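Side-chain contacts in putative Zn-dependent exopeptidase (Bacteroides vulgatus ATCC 8482, PDB 3GUX), which probably acts as a zinc-dependent aminopeptidase of family M28, removing residues from the N-terminal ends of peptides: residues Ser28-Ile33 / Asn297-Val302; Gly58-Phe63 / Ile153-Phe158; Asp73-Ala76 / Thr80-Lys83; Ile255-Asn258 / Pro264-Asp267. All blocks are in the same frame, centred on the assembly; numbering follows the deposited sequence.

Interaction 1 of 4, residues Ser28-Ile33 / Asn297-Val302; sequences SAYQYI and NTLKAV
Leu-299 is the only residue of 297-302 that touches helix segment 28-33, and its two methyls do so on a patch made by Ala-29, Tyr-30 and Ile-33. The tight part lies at Ile-33, whose long branch meets the leucine tip to tip: CD1 of Ile-33 is 3.7 Å from Leu-299 CD2 and 3.8 Å from Leu-299 CD1, so one isoleucine methyl sits against both branches. Leu-299 CD1 also rests against the backbone one turn earlier, 3.8 Å from Tyr-30 N. Ala-29, though buried, is a looser neighbour, its CB 4.4 Å from Leu-299 CD1. Toward the solvent side the packing thins. With CG of Tyr-30 anti to its own N (chi1 -172°), the ring swings outward and offers Leu-299 CD1 its edge, while Tyr-30 CB stays 4.1 Å from that methyl. The segment axes pass 10.0 Å apart at 111°, a steep crossing bridged by this one leucine. The Tyr-30 ring has a cation-pi partner in Arg-296, just ahead of 297-302. Elsewhere, helix 26-37 leans on helix 131-146 through Tyr-32, whereas helix 296-311 lies against strand 212-214, with Thr-298 and Val-302 on Phe-212.

Interaction 2 of 4, residues Gly58-Phe63 / Ile153-Phe158; sequences GQLEKF and IDIVFF
Asp-154 OD2, on the strand residue before the Ile-155 that Leu-60 meets, is gripped by two groups, a salt bridge from Arg-98 NE and a hydrogen bond with Tyr-194 OH. This buried charge is matched on one side of strand 153-158, while the side that carries Ile-155 and Phe-157 is wholly apolar where the helix comes down. There Leu-60 does all the touching. With CG anti to the carbonyl carbon (chi1 -69°), its fork points at the strand and the two methyls divide the work: CD1 comes within 3.6 Å of Phe-157 CE2, approaching the ring obliquely, and CD2 reaches to 3.9 Å from Ile-155 CG2. Phe-157 CZ is also 4.1 Å from Leu-60 CD2, and both leucine methyls lie on the same side of the ring plane. Cutting Leu-60 back to an alanine is likely to open a gap beside Ile-155 and Phe-157 and give the ring more room to turn. Helix 131-146 flanks the same residues, with Ala-141 on Ile-155 and Val-134 on Phe-157. The helix's C-terminal end has its own polar bond, Phe-63 O to Tyr-91 OH, but at Leu-60 only carbon meets carbon, so this contact rests on shape and burial.

Interaction 3 of 4, residues Asp73-Ala76 / Thr80-Lys83; sequences DLIA and TILK
Asp-73 pairs with Lys-83 at the end of these antiparallel segments away from the turn, where their side chains run alongside each other. Lys-83 NZ donates to Asp-73 OD1 over 2.9 Å, in a salt bridge that uses the syn lone pair of the carboxylate. The lysine gets there by bending twice, at chi2 (-61°) and chi3 (-59°), which brings the ammonium group up beside the carboxylate. On the same face, Asp-73 CB also lies against Ile-81 CG2 at 3.7 Å.

Leu-74 comes next and forms the hydrogen-bonded pair with Leu-82: Leu-74 N donates to Leu-82 O over 3.0 Å and Leu-82 N returns the bond to Leu-74 O over 2.8 Å. Both side chains turn to the face opposite the salt bridge, where helix 180-187 covers them through Leu-180. Ile-75 then faces Ile-81 in a non-hydrogen-bonded pair, a looser meeting with the CG1 atoms of Ile-75 and Ile-81 4.3 Å apart. Last, Ala-76 N bonds to Thr-80 O over 2.8 Å, a nearly straight bond (179° at the hydrogen) that closes the ladder next to the turn, and Ala-76 CB packs 4.1 Å from Leu-82 CD1. A serine in place of Leu-82 would probably leave Ala-76 CB without its leucine methyl and open a gap beside Leu-180.

Two chemistries therefore share one ribbon. The exposed face carries an ion pair and two isoleucines, while the leucine face is apolar and seats the hairpin tip on the rest of the domain.

Interaction 4 of 4, residues Ile255-Asn258 / Pro264-Asp267; sequences IYVN and PCVD
Val-257 and Cys-265 carry the apolar half of this contact between helix 253-260 and the edge strand that follows it. The valine's CG1 lies 3.7 Å from Cys-265 CB and 3.9 Å from Cys-265 SG, so one methyl touches both atoms of the cysteine side chain. Val-257 sets CG1 roughly anti to the backbone N (chi1 156°), some way from the staggered position, and this turn sends CG1 toward the strand. Its other methyl, CG2, packs instead on Phe-158 of strand 152-158. The sulfur of Cys-265 lies along the strand beside the valine methyl.

One residue further on, Asn-258 reaches across with its amide. An extended first torsion (chi1 -178°) carries the group out from the helix, and ND2 comes to rest 3.6 Å from Pro-264 CA. The amide's polar ends are engaged nearby: OD1 is hydrogen-bonded to Tyr-217 OH, and ND2 makes a weak hydrogen bond to Ile-263 O, which would limit rotation of the group.

Val-266, on the far side of the strand, packs on helix 223-236 as Cys-265 faces helix 253-260. A strand lying parallel to its neighbour 198-203, with a helix against each face, is the layered alpha/beta/alpha build of the phosphorylase/hydrolase-like fold.

How the interactions relate
Following the chain from the N terminus, interaction 1 opens first, on helix 26-37, and closes last, on helix 296-311, so every other contact is nested within its loop. Interaction 2 opens on helix 47-62 and closes at strand 152-158; the short hairpin of interaction 3 lies inside that span. Interaction 4 follows in series, closing a small loop between helix 253-260 and strand 265-269, and none of the four cross. Interactions 2, 3 and 4 all reach the central sheet, and 3 and 4 involve its two outermost strands. Tyr-32 touches Phe-63, linking interactions 1 and 2, while Phe-158 and Val-257 bring interactions 2 and 4 together.

Interaction 1 of 4, residues Ser28-Ile33 / Asn297-Val302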
loop_
_atom_site.group_PDB
_atom_site.type_symbol
_atom_site.label_atom_id
_atom_site.label_comp_id
_atom_site.label_asym_id
_atom_site.label_seq_id
_atom_site.Cartn_x
_atom_site.Cartn_y
_atom_site.Cartn_z
ATOM N N SER A 28 15.380 -3.556 -6.681
ATOM C CA SER A 28 15.083 -2.150 -6.480
ATOM C C SER A 28 14.148 -1.996 -5.256
ATOM O O SER A 28 14.458 -1.222 -4.376
ATOM C CB SER A 28 14.475 -1.553 -7.745
ATOM O OG SER A 28 14.277 -0.172 -7.605
ATOM N N ALA A 29 13.069 -2.793 -5.183
ATOM C CA ALA A 29 12.141 -2.741 -4.036
ATOM C C ALA A 29 12.896 -3.078 -2.748
ATOM O O ALA A 29 12.722 -2.418 -1.747
ATOM C CB ALA A 29 10.912 -3.671 -4.224
ATOM N N TYR A 30 13.757 -4.093 -2.803
ATOM C CA TYR A 30 14.582 -4.491 -1.655
ATOM C C TYR A 30 15.412 -3.317 -1.128
ATOM O O TYR A 30 15.455 -3.079 0.079
ATOM C CB TYR A 30 15.501 -5.668 -2.049
ATOM C CG TYR A 30 16.271 -6.282 -0.893
ATOM C CD1 TYR A 30 17.442 -5.718 -0.435
ATOM C CD2 TYR A 30 15.788 -7.415 -0.244
ATOM C CE1 TYR A 30 18.114 -6.278 0.621
ATOM C CE2 TYR A 30 16.470 -7.994 0.789
ATOM C CZ TYR A 30 17.617 -7.424 1.225
ATOM O OH TYR A 30 18.292 -7.982 2.287
ATOM N N GLN A 31 16.052 -2.574 -2.029
ATOM C CA GLN A 31 16.828 -1.415 -1.618
ATOM C C GLN A 31 16.002 -0.284 -0.981
ATOM O O GLN A 31 16.473 0.369 -0.027
ATOM C CB GLN A 31 17.647 -0.879 -2.802
ATOM C CG GLN A 31 18.716 -1.859 -3.304
ATOM C CD GLN A 31 19.642 -2.385 -2.208
ATOM O OE1 GLN A 31 20.054 -3.539 -2.266
ATOM N NE2 GLN A 31 19.956 -1.554 -1.202
ATOM N N TYR A 32 14.785 -0.070 -1.489
ATOM C CA TYR A 32 13.881 0.925 -0.885
ATOM C C TYR A 32 13.495 0.471 0.523
ATOM O O TYR A 32 13.330 1.282 1.397
ATOM C CB TYR A 32 12.625 1.192 -1.735
ATOM C CG TYR A 32 12.901 1.650 -3.148
ATOM C CD1 TYR A 32 13.914 2.574 -3.443
ATOM C CD2 TYR A 32 12.123 1.195 -4.195
ATOM C CE1 TYR A 32 14.149 2.984 -4.757
ATOM C CE2 TYR A 32 12.346 1.608 -5.489
ATOM C CZ TYR A 32 13.357 2.495 -5.756
ATOM O OH TYR A 32 13.567 2.874 -7.041
ATOM N N ILE A 33 13.370 -0.835 0.733
ATOM C CA ILE A 33 13.109 -1.349 2.058
ATOM C C ILE A 33 14.317 -1.101 2.966
ATOM O O ILE A 33 14.154 -0.604 4.096
ATOM C CB ILE A 33 12.720 -2.829 2.046
ATOM C CG1 ILE A 33 11.396 -2.979 1.284
ATOM C CG2 ILE A 33 12.660 -3.356 3.516
ATOM C CD1 ILE A 33 10.974 -4.371 0.890
ATOM N N ASN A 297 12.241 -12.949 -3.846
ATOM C CA ASN A 297 11.205 -13.732 -4.545
ATOM C C ASN A 297 9.774 -13.349 -4.090
ATOM O O ASN A 297 8.830 -13.293 -4.922
ATOM C CB ASN A 297 11.404 -15.230 -4.363
ATOM C CG ASN A 297 12.666 -15.756 -5.062
ATOM O OD1 ASN A 297 13.068 -15.253 -6.090
ATOM N ND2 ASN A 297 13.238 -16.805 -4.523
ATOM N N THR A 298 9.625 -13.082 -2.792
ATOM C CA THR A 298 8.335 -12.698 -2.235
ATOM C C THR A 298 7.969 -11.328 -2.759
ATOM O O THR A 298 6.856 -11.114 -3.201
ATOM C CB THR A 298 8.340 -12.723 -0.710
ATOM O OG1 THR A 298 8.733 -14.023 -0.273
ATOM C CG2 THR A 298 6.898 -12.355 -0.142
ATOM N N LEU A 299 8.920 -10.400 -2.744
ATOM C CA LEU A 299 8.683 -9.050 -3.274
ATOM C C LEU A 299 8.249 -9.083 -4.752
ATOM O O LEU A 299 7.317 -8.374 -5.159
ATOM C CB LEU A 299 9.950 -8.178 -3.086
ATOM C CG LEU A 299 10.412 -7.907 -1.659
ATOM C CD1 LEU A 299 11.728 -7.118 -1.671
ATOM C CD2 LEU A 299 9.341 -7.156 -0.872
ATOM N N LYS A 300 8.914 -9.938 -5.534
ATOM C CA LYS A 300 8.649 -10.049 -6.935
ATOM C C LYS A 300 7.227 -10.576 -7.154
ATOM O O LYS A 300 6.497 -10.067 -8.009
ATOM C CB LYS A 300 9.676 -10.963 -7.641
ATOM C CG LYS A 300 9.387 -11.220 -9.164
ATOM C CD LYS A 300 9.526 -9.953 -10.032
ATOM C CE LYS A 300 9.346 -10.253 -11.554
ATOM N NZ LYS A 300 9.450 -9.006 -12.408
ATOM N N ALA A 301 6.837 -11.591 -6.385
ATOM C CA ALA A 301 5.498 -12.160 -6.520
ATOM C C ALA A 301 4.426 -11.141 -6.227
ATOM O O ALA A 301 3.404 -11.076 -6.925
ATOM C CB ALA A 301 5.316 -13.394 -5.607
ATOM N N VAL A 302 4.622 -10.354 -5.181
ATOM C CA VAL A 302 3.627 -9.344 -4.815
ATOM C C VAL A 302 3.618 -8.190 -5.803
ATOM O O VAL A 302 2.567 -7.794 -6.316
ATOM C CB VAL A 302 3.851 -8.804 -3.397
ATOM C CG1 VAL A 302 2.889 -7.612 -3.098
ATOM C CG2 VAL A 302 3.652 -9.949 -2.412
#

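Interaction 2 of 4, residues Gly58-Phe63 / Ile153-Phe158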
loop_
_atom_site.group_PDB
_atom_site.type_symbol
_atom_site.label_atom_id
_atom_site.label_comp_id
_atom_site.label_asym_id
_atom_site.label_seq_id
_atom_site.Cartn_x
_atom_site.Cartn_y
_atom_site.Cartn_z
ATOM N N GLY A 58 10.062 12.623 -1.103
ATOM C CA GLY A 58 11.048 12.916 -2.142
ATOM C C GLY A 58 11.065 11.913 -3.265
ATOM O O GLY A 58 11.142 12.268 -4.463
ATOM N N GLN A 59 11.006 10.648 -2.898
ATOM C CA GLN A 59 11.000 9.594 -3.899
ATOM C C GLN A 59 9.749 9.628 -4.752
ATOM O O GLN A 59 9.854 9.449 -5.966
ATOM C CB GLN A 59 11.163 8.223 -3.238
ATOM C CG GLN A 59 12.577 8.001 -2.707
ATOM C CD GLN A 59 13.606 7.982 -3.822
ATOM O OE1 GLN A 59 13.339 7.484 -4.909
ATOM N NE2 GLN A 59 14.779 8.544 -3.560
ATOM N N LEU A 60 8.571 9.830 -4.152
ATOM C CA LEU A 60 7.345 9.918 -4.966
ATOM C C LEU A 60 7.416 11.134 -5.944
ATOM O O LEU A 60 6.927 11.033 -7.090
ATOM C CB LEU A 60 6.064 9.923 -4.128
ATOM C CG LEU A 60 5.641 8.646 -3.379
ATOM C CD1 LEU A 60 4.427 8.969 -2.528
ATOM C CD2 LEU A 60 5.341 7.467 -4.280
ATOM N N GLU A 61 8.043 12.239 -5.506
ATOM C CA GLU A 61 8.268 13.407 -6.367
ATOM C C GLU A 61 9.263 13.045 -7.489
ATOM O O GLU A 61 8.998 13.301 -8.683
ATOM C CB GLU A 61 8.789 14.615 -5.577
ATOM N N LYS A 62 10.401 12.454 -7.103
ATOM C CA LYS A 62 11.422 12.008 -8.064
ATOM C C LYS A 62 10.807 11.086 -9.125
ATOM O O LYS A 62 11.183 11.170 -10.302
ATOM C CB LYS A 62 12.599 11.302 -7.355
ATOM C CG LYS A 62 13.698 10.734 -8.299
ATOM C CD LYS A 62 14.823 10.028 -7.549
ATOM N N PHE A 63 9.862 10.228 -8.720
ATOM C CA PHE A 63 9.214 9.299 -9.648
ATOM C C PHE A 63 7.951 9.830 -10.371
ATOM O O PHE A 63 7.142 9.035 -10.870
ATOM C CB PHE A 63 8.908 7.935 -8.967
ATOM C CG PHE A 63 10.120 7.210 -8.414
ATOM C CD1 PHE A 63 11.380 7.315 -8.992
ATOM C CD2 PHE A 63 9.963 6.331 -7.352
ATOM C CE1 PHE A 63 12.449 6.616 -8.469
ATOM C CE2 PHE A 63 11.036 5.624 -6.844
ATOM C CZ PHE A 63 12.267 5.770 -7.391
ATOM N N ILE A 153 -3.321 6.040 -11.072
ATOM C CA ILE A 153 -2.930 5.297 -9.882
ATOM C C ILE A 153 -2.617 6.292 -8.764
ATOM O O ILE A 153 -2.037 7.356 -9.011
ATOM C CB ILE A 153 -1.697 4.393 -10.112
ATOM C CG1 ILE A 153 -1.899 3.431 -11.302
ATOM C CG2 ILE A 153 -1.374 3.625 -8.839
ATOM C CD1 ILE A 153 -3.119 2.516 -11.213
ATOM N N ASP A 154 -3.081 5.968 -7.559
ATOM C CA ASP A 154 -2.736 6.710 -6.358
ATOM C C ASP A 154 -1.960 5.796 -5.432
ATOM O O ASP A 154 -2.418 4.688 -5.134
ATOM C CB ASP A 154 -3.977 7.191 -5.625
ATOM C CG ASP A 154 -4.780 8.130 -6.450
ATOM O OD1 ASP A 154 -4.251 9.182 -6.867
ATOM O OD2 ASP A 154 -5.943 7.802 -6.723
ATOM N N ILE A 155 -0.786 6.267 -5.002
ATOM C CA ILE A 155 0.055 5.595 -4.025
ATOM C C ILE A 155 -0.116 6.423 -2.725
ATOM O O ILE A 155 0.202 7.607 -2.710
ATOM C CB ILE A 155 1.512 5.503 -4.509
ATOM C CG1 ILE A 155 1.587 4.551 -5.708
ATOM C CG2 ILE A 155 2.421 5.022 -3.403
ATOM C CD1 ILE A 155 2.995 4.288 -6.239
ATOM N N VAL A 156 -0.663 5.822 -1.669
ATOM C CA VAL A 156 -0.838 6.516 -0.402
ATOM C C VAL A 156 -0.128 5.785 0.738
ATOM O O VAL A 156 -0.360 4.589 0.950
ATOM C CB VAL A 156 -2.314 6.634 -0.044
ATOM C CG1 VAL A 156 -2.490 7.363 1.296
ATOM C CG2 VAL A 156 -3.045 7.351 -1.142
ATOM N N PHE A 157 0.787 6.482 1.413
ATOM C CA PHE A 157 1.448 5.934 2.576
ATOM C C PHE A 157 0.778 6.531 3.812
ATOM O O PHE A 157 0.866 7.744 4.067
ATOM C CB PHE A 157 2.947 6.207 2.590
ATOM C CG PHE A 157 3.675 5.812 1.320
ATOM C CD1 PHE A 157 3.447 4.585 0.697
ATOM C CD2 PHE A 157 4.681 6.628 0.811
ATOM C CE1 PHE A 157 4.160 4.215 -0.451
ATOM C CE2 PHE A 157 5.385 6.271 -0.355
ATOM C CZ PHE A 157 5.126 5.063 -0.980
ATOM N N PHE A 158 0.109 5.666 4.569
ATOM C CA PHE A 158 -0.565 6.031 5.794
ATOM C C PHE A 158 0.390 6.066 6.966
ATOM O O PHE A 158 1.214 5.180 7.103
ATOM C CB PHE A 158 -1.658 5.018 6.153
ATOM C CG PHE A 158 -2.764 4.941 5.159
ATOM C CD1 PHE A 158 -3.481 6.075 4.823
ATOM C CD2 PHE A 158 -3.126 3.729 4.608
ATOM C CE1 PHE A 158 -4.523 6.017 3.942
ATOM C CE2 PHE A 158 -4.159 3.661 3.704
ATOM C CZ PHE A 158 -4.857 4.802 3.363
#

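Interaction 3 of 4, residues Asp73-Ala76 / Thr80-Lys83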
loop_
_atom_site.group_PDB
_atom_site.type_symbol
_atom_site.label_atom_id
_atom_site.label_comp_id
_atom_site.label_asym_id
_atom_site.label_seq_id
_atom_site.Cartn_x
_atom_site.Cartn_y
_atom_site.Cartn_z
ATOM N N ASP A 73 -2.438 16.505 13.544
ATOM C CA ASP A 73 -2.182 16.135 14.924
ATOM C C ASP A 73 -3.176 15.056 15.277
ATOM O O ASP A 73 -4.349 15.334 15.451
ATOM C CB ASP A 73 -2.353 17.319 15.892
ATOM C CG ASP A 73 -1.259 18.358 15.767
ATOM O OD1 ASP A 73 -0.311 18.182 14.991
ATOM O OD2 ASP A 73 -1.340 19.359 16.479
ATOM N N LEU A 74 -2.710 13.824 15.400
ATOM C CA LEU A 74 -3.585 12.718 15.727
ATOM C C LEU A 74 -3.343 12.241 17.168
ATOM O O LEU A 74 -2.224 11.890 17.517
ATOM C CB LEU A 74 -3.351 11.612 14.727
ATOM C CG LEU A 74 -3.568 11.993 13.239
ATOM C CD1 LEU A 74 -3.356 10.751 12.371
ATOM C CD2 LEU A 74 -4.926 12.599 12.973
ATOM N N ILE A 75 -4.399 12.195 17.975
ATOM C CA ILE A 75 -4.290 11.799 19.389
ATOM C C ILE A 75 -4.362 10.299 19.526
ATOM O O ILE A 75 -5.342 9.687 19.131
ATOM C CB ILE A 75 -5.353 12.456 20.294
ATOM C CG1 ILE A 75 -5.038 13.930 20.567
ATOM C CG2 ILE A 75 -5.441 11.756 21.690
ATOM C CD1 ILE A 75 -5.038 14.839 19.375
ATOM N N ALA A 76 -3.298 9.728 20.067
ATOM C CA ALA A 76 -3.175 8.314 20.288
ATOM C C ALA A 76 -3.887 7.873 21.572
ATOM O O ALA A 76 -4.379 8.685 22.336
ATOM C CB ALA A 76 -1.695 7.921 20.326
ATOM N N THR A 80 -0.966 10.870 23.550
ATOM C CA THR A 80 0.139 11.395 22.782
ATOM C C THR A 80 -0.375 12.036 21.519
ATOM O O THR A 80 -1.158 11.420 20.822
ATOM C CB THR A 80 1.133 10.307 22.347
ATOM O OG1 THR A 80 1.607 9.614 23.504
ATOM C CG2 THR A 80 2.280 10.944 21.606
ATOM N N ILE A 81 0.030 13.278 21.262
ATOM C CA ILE A 81 -0.291 13.981 20.040
ATOM C C ILE A 81 0.791 13.593 19.014
ATOM O O ILE A 81 1.922 14.061 19.105
ATOM C CB ILE A 81 -0.272 15.483 20.243
ATOM C CG1 ILE A 81 -1.328 15.932 21.238
ATOM C CG2 ILE A 81 -0.529 16.213 18.922
ATOM C CD1 ILE A 81 -1.048 17.349 21.741
ATOM N N LEU A 82 0.435 12.747 18.041
ATOM C CA LEU A 82 1.333 12.274 16.987
ATOM C C LEU A 82 1.371 13.314 15.872
ATOM O O LEU A 82 0.331 13.703 15.339
ATOM C CB LEU A 82 0.849 10.949 16.405
ATOM C CG LEU A 82 0.598 9.809 17.415
ATOM C CD1 LEU A 82 0.061 8.578 16.669
ATOM C CD2 LEU A 82 1.821 9.467 18.242
ATOM N N LYS A 83 2.561 13.828 15.601
ATOM C CA LYS A 83 2.794 14.802 14.545
ATOM C C LYS A 83 2.856 13.949 13.279
ATOM O O LYS A 83 3.921 13.562 12.789
ATOM C CB LYS A 83 4.066 15.573 14.803
ATOM C CG LYS A 83 4.048 16.393 16.122
ATOM C CD LYS A 83 2.956 17.475 16.196
ATOM C CE LYS A 83 3.042 18.535 15.091
ATOM N NZ LYS A 83 2.104 19.692 15.314
#

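Interaction 4 of 4, residues Ile255-Asn258 / Pro264-Asp267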
loop_
_atom_site.group_PDB
_atom_site.type_symbol
_atom_site.label_atom_id
_atom_site.label_comp_id
_atom_site.label_asym_id
_atom_site.label_seq_id
_atom_site.Cartn_x
_atom_site.Cartn_y
_atom_site.Cartn_z
ATOM N N ILE A 255 -9.923 -1.478 6.169
ATOM C CA ILE A 255 -11.215 -1.371 6.839
ATOM C C ILE A 255 -11.705 0.057 6.787
ATOM O O ILE A 255 -12.858 0.297 6.465
ATOM C CB ILE A 255 -11.164 -1.834 8.319
ATOM C CG1 ILE A 255 -10.897 -3.344 8.393
ATOM C CG2 ILE A 255 -12.475 -1.484 9.053
ATOM C CD1 ILE A 255 -11.073 -3.926 9.799
ATOM N N TYR A 256 -10.828 1.008 7.093
ATOM C CA TYR A 256 -11.227 2.429 7.097
ATOM C C TYR A 256 -11.415 2.965 5.669
ATOM O O TYR A 256 -12.508 3.457 5.350
ATOM C CB TYR A 256 -10.279 3.226 7.979
ATOM C CG TYR A 256 -10.383 2.670 9.380
ATOM C CD1 TYR A 256 -11.525 2.877 10.140
ATOM C CD2 TYR A 256 -9.401 1.859 9.900
ATOM C CE1 TYR A 256 -11.647 2.336 11.415
ATOM C CE2 TYR A 256 -9.520 1.305 11.158
ATOM C CZ TYR A 256 -10.621 1.557 11.920
ATOM O OH TYR A 256 -10.731 1.006 13.187
ATOM N N VAL A 257 -10.412 2.804 4.797
ATOM C CA VAL A 257 -10.556 3.158 3.354
ATOM C C VAL A 257 -11.941 2.824 2.840
ATOM O O VAL A 257 -12.658 3.682 2.281
ATOM C CB VAL A 257 -9.484 2.428 2.470
ATOM C CG1 VAL A 257 -9.954 2.298 1.065
ATOM C CG2 VAL A 257 -8.141 3.156 2.537
ATOM N N ASN A 258 -12.343 1.578 3.059
ATOM C CA ASN A 258 -13.669 1.132 2.653
ATOM C C ASN A 258 -14.857 1.854 3.339
ATOM O O ASN A 258 -15.945 1.978 2.753
ATOM C CB ASN A 258 -13.765 -0.381 2.899
ATOM C CG ASN A 258 -15.076 -0.966 2.480
ATOM O OD1 ASN A 258 -15.735 -1.682 3.251
ATOM N ND2 ASN A 258 -15.516 -0.632 1.267
ATOM N N PRO A 264 -14.072 -0.394 -2.051
ATOM C CA PRO A 264 -13.670 -1.726 -1.589
ATOM C C PRO A 264 -12.134 -1.820 -1.624
ATOM O O PRO A 264 -11.503 -1.343 -2.562
ATOM C CB PRO A 264 -14.271 -2.662 -2.615
ATOM C CG PRO A 264 -14.461 -1.802 -3.829
ATOM C CD PRO A 264 -14.892 -0.491 -3.272
ATOM N N CYS A 265 -11.550 -2.402 -0.600
ATOM C CA CYS A 265 -10.124 -2.400 -0.496
ATOM C C CYS A 265 -9.624 -3.740 -0.021
ATOM O O CYS A 265 -10.053 -4.230 1.029
ATOM C CB CYS A 265 -9.713 -1.310 0.474
ATOM S SG CYS A 265 -7.987 -1.005 0.455
ATOM N N VAL A 266 -8.681 -4.299 -0.782
ATOM C CA VAL A 266 -8.134 -5.625 -0.537
ATOM C C VAL A 266 -6.839 -5.543 0.241
ATOM O O VAL A 266 -5.910 -4.863 -0.181
ATOM C CB VAL A 266 -7.878 -6.389 -1.899
ATOM C CG1 VAL A 266 -7.355 -7.766 -1.658
ATOM C CG2 VAL A 266 -9.164 -6.487 -2.744
ATOM N N ASP A 267 -6.758 -6.259 1.356
ATOM C CA ASP A 267 -5.522 -6.347 2.113
ATOM C C ASP A 267 -4.703 -7.583 1.668
ATOM O O ASP A 267 -5.200 -8.720 1.754
ATOM C CB ASP A 267 -5.846 -6.405 3.612
ATOM C CG ASP A 267 -4.641 -6.135 4.502
ATOM O OD1 ASP A 267 -3.522 -5.805 3.997
ATOM O OD2 ASP A 267 -4.814 -6.249 5.734
#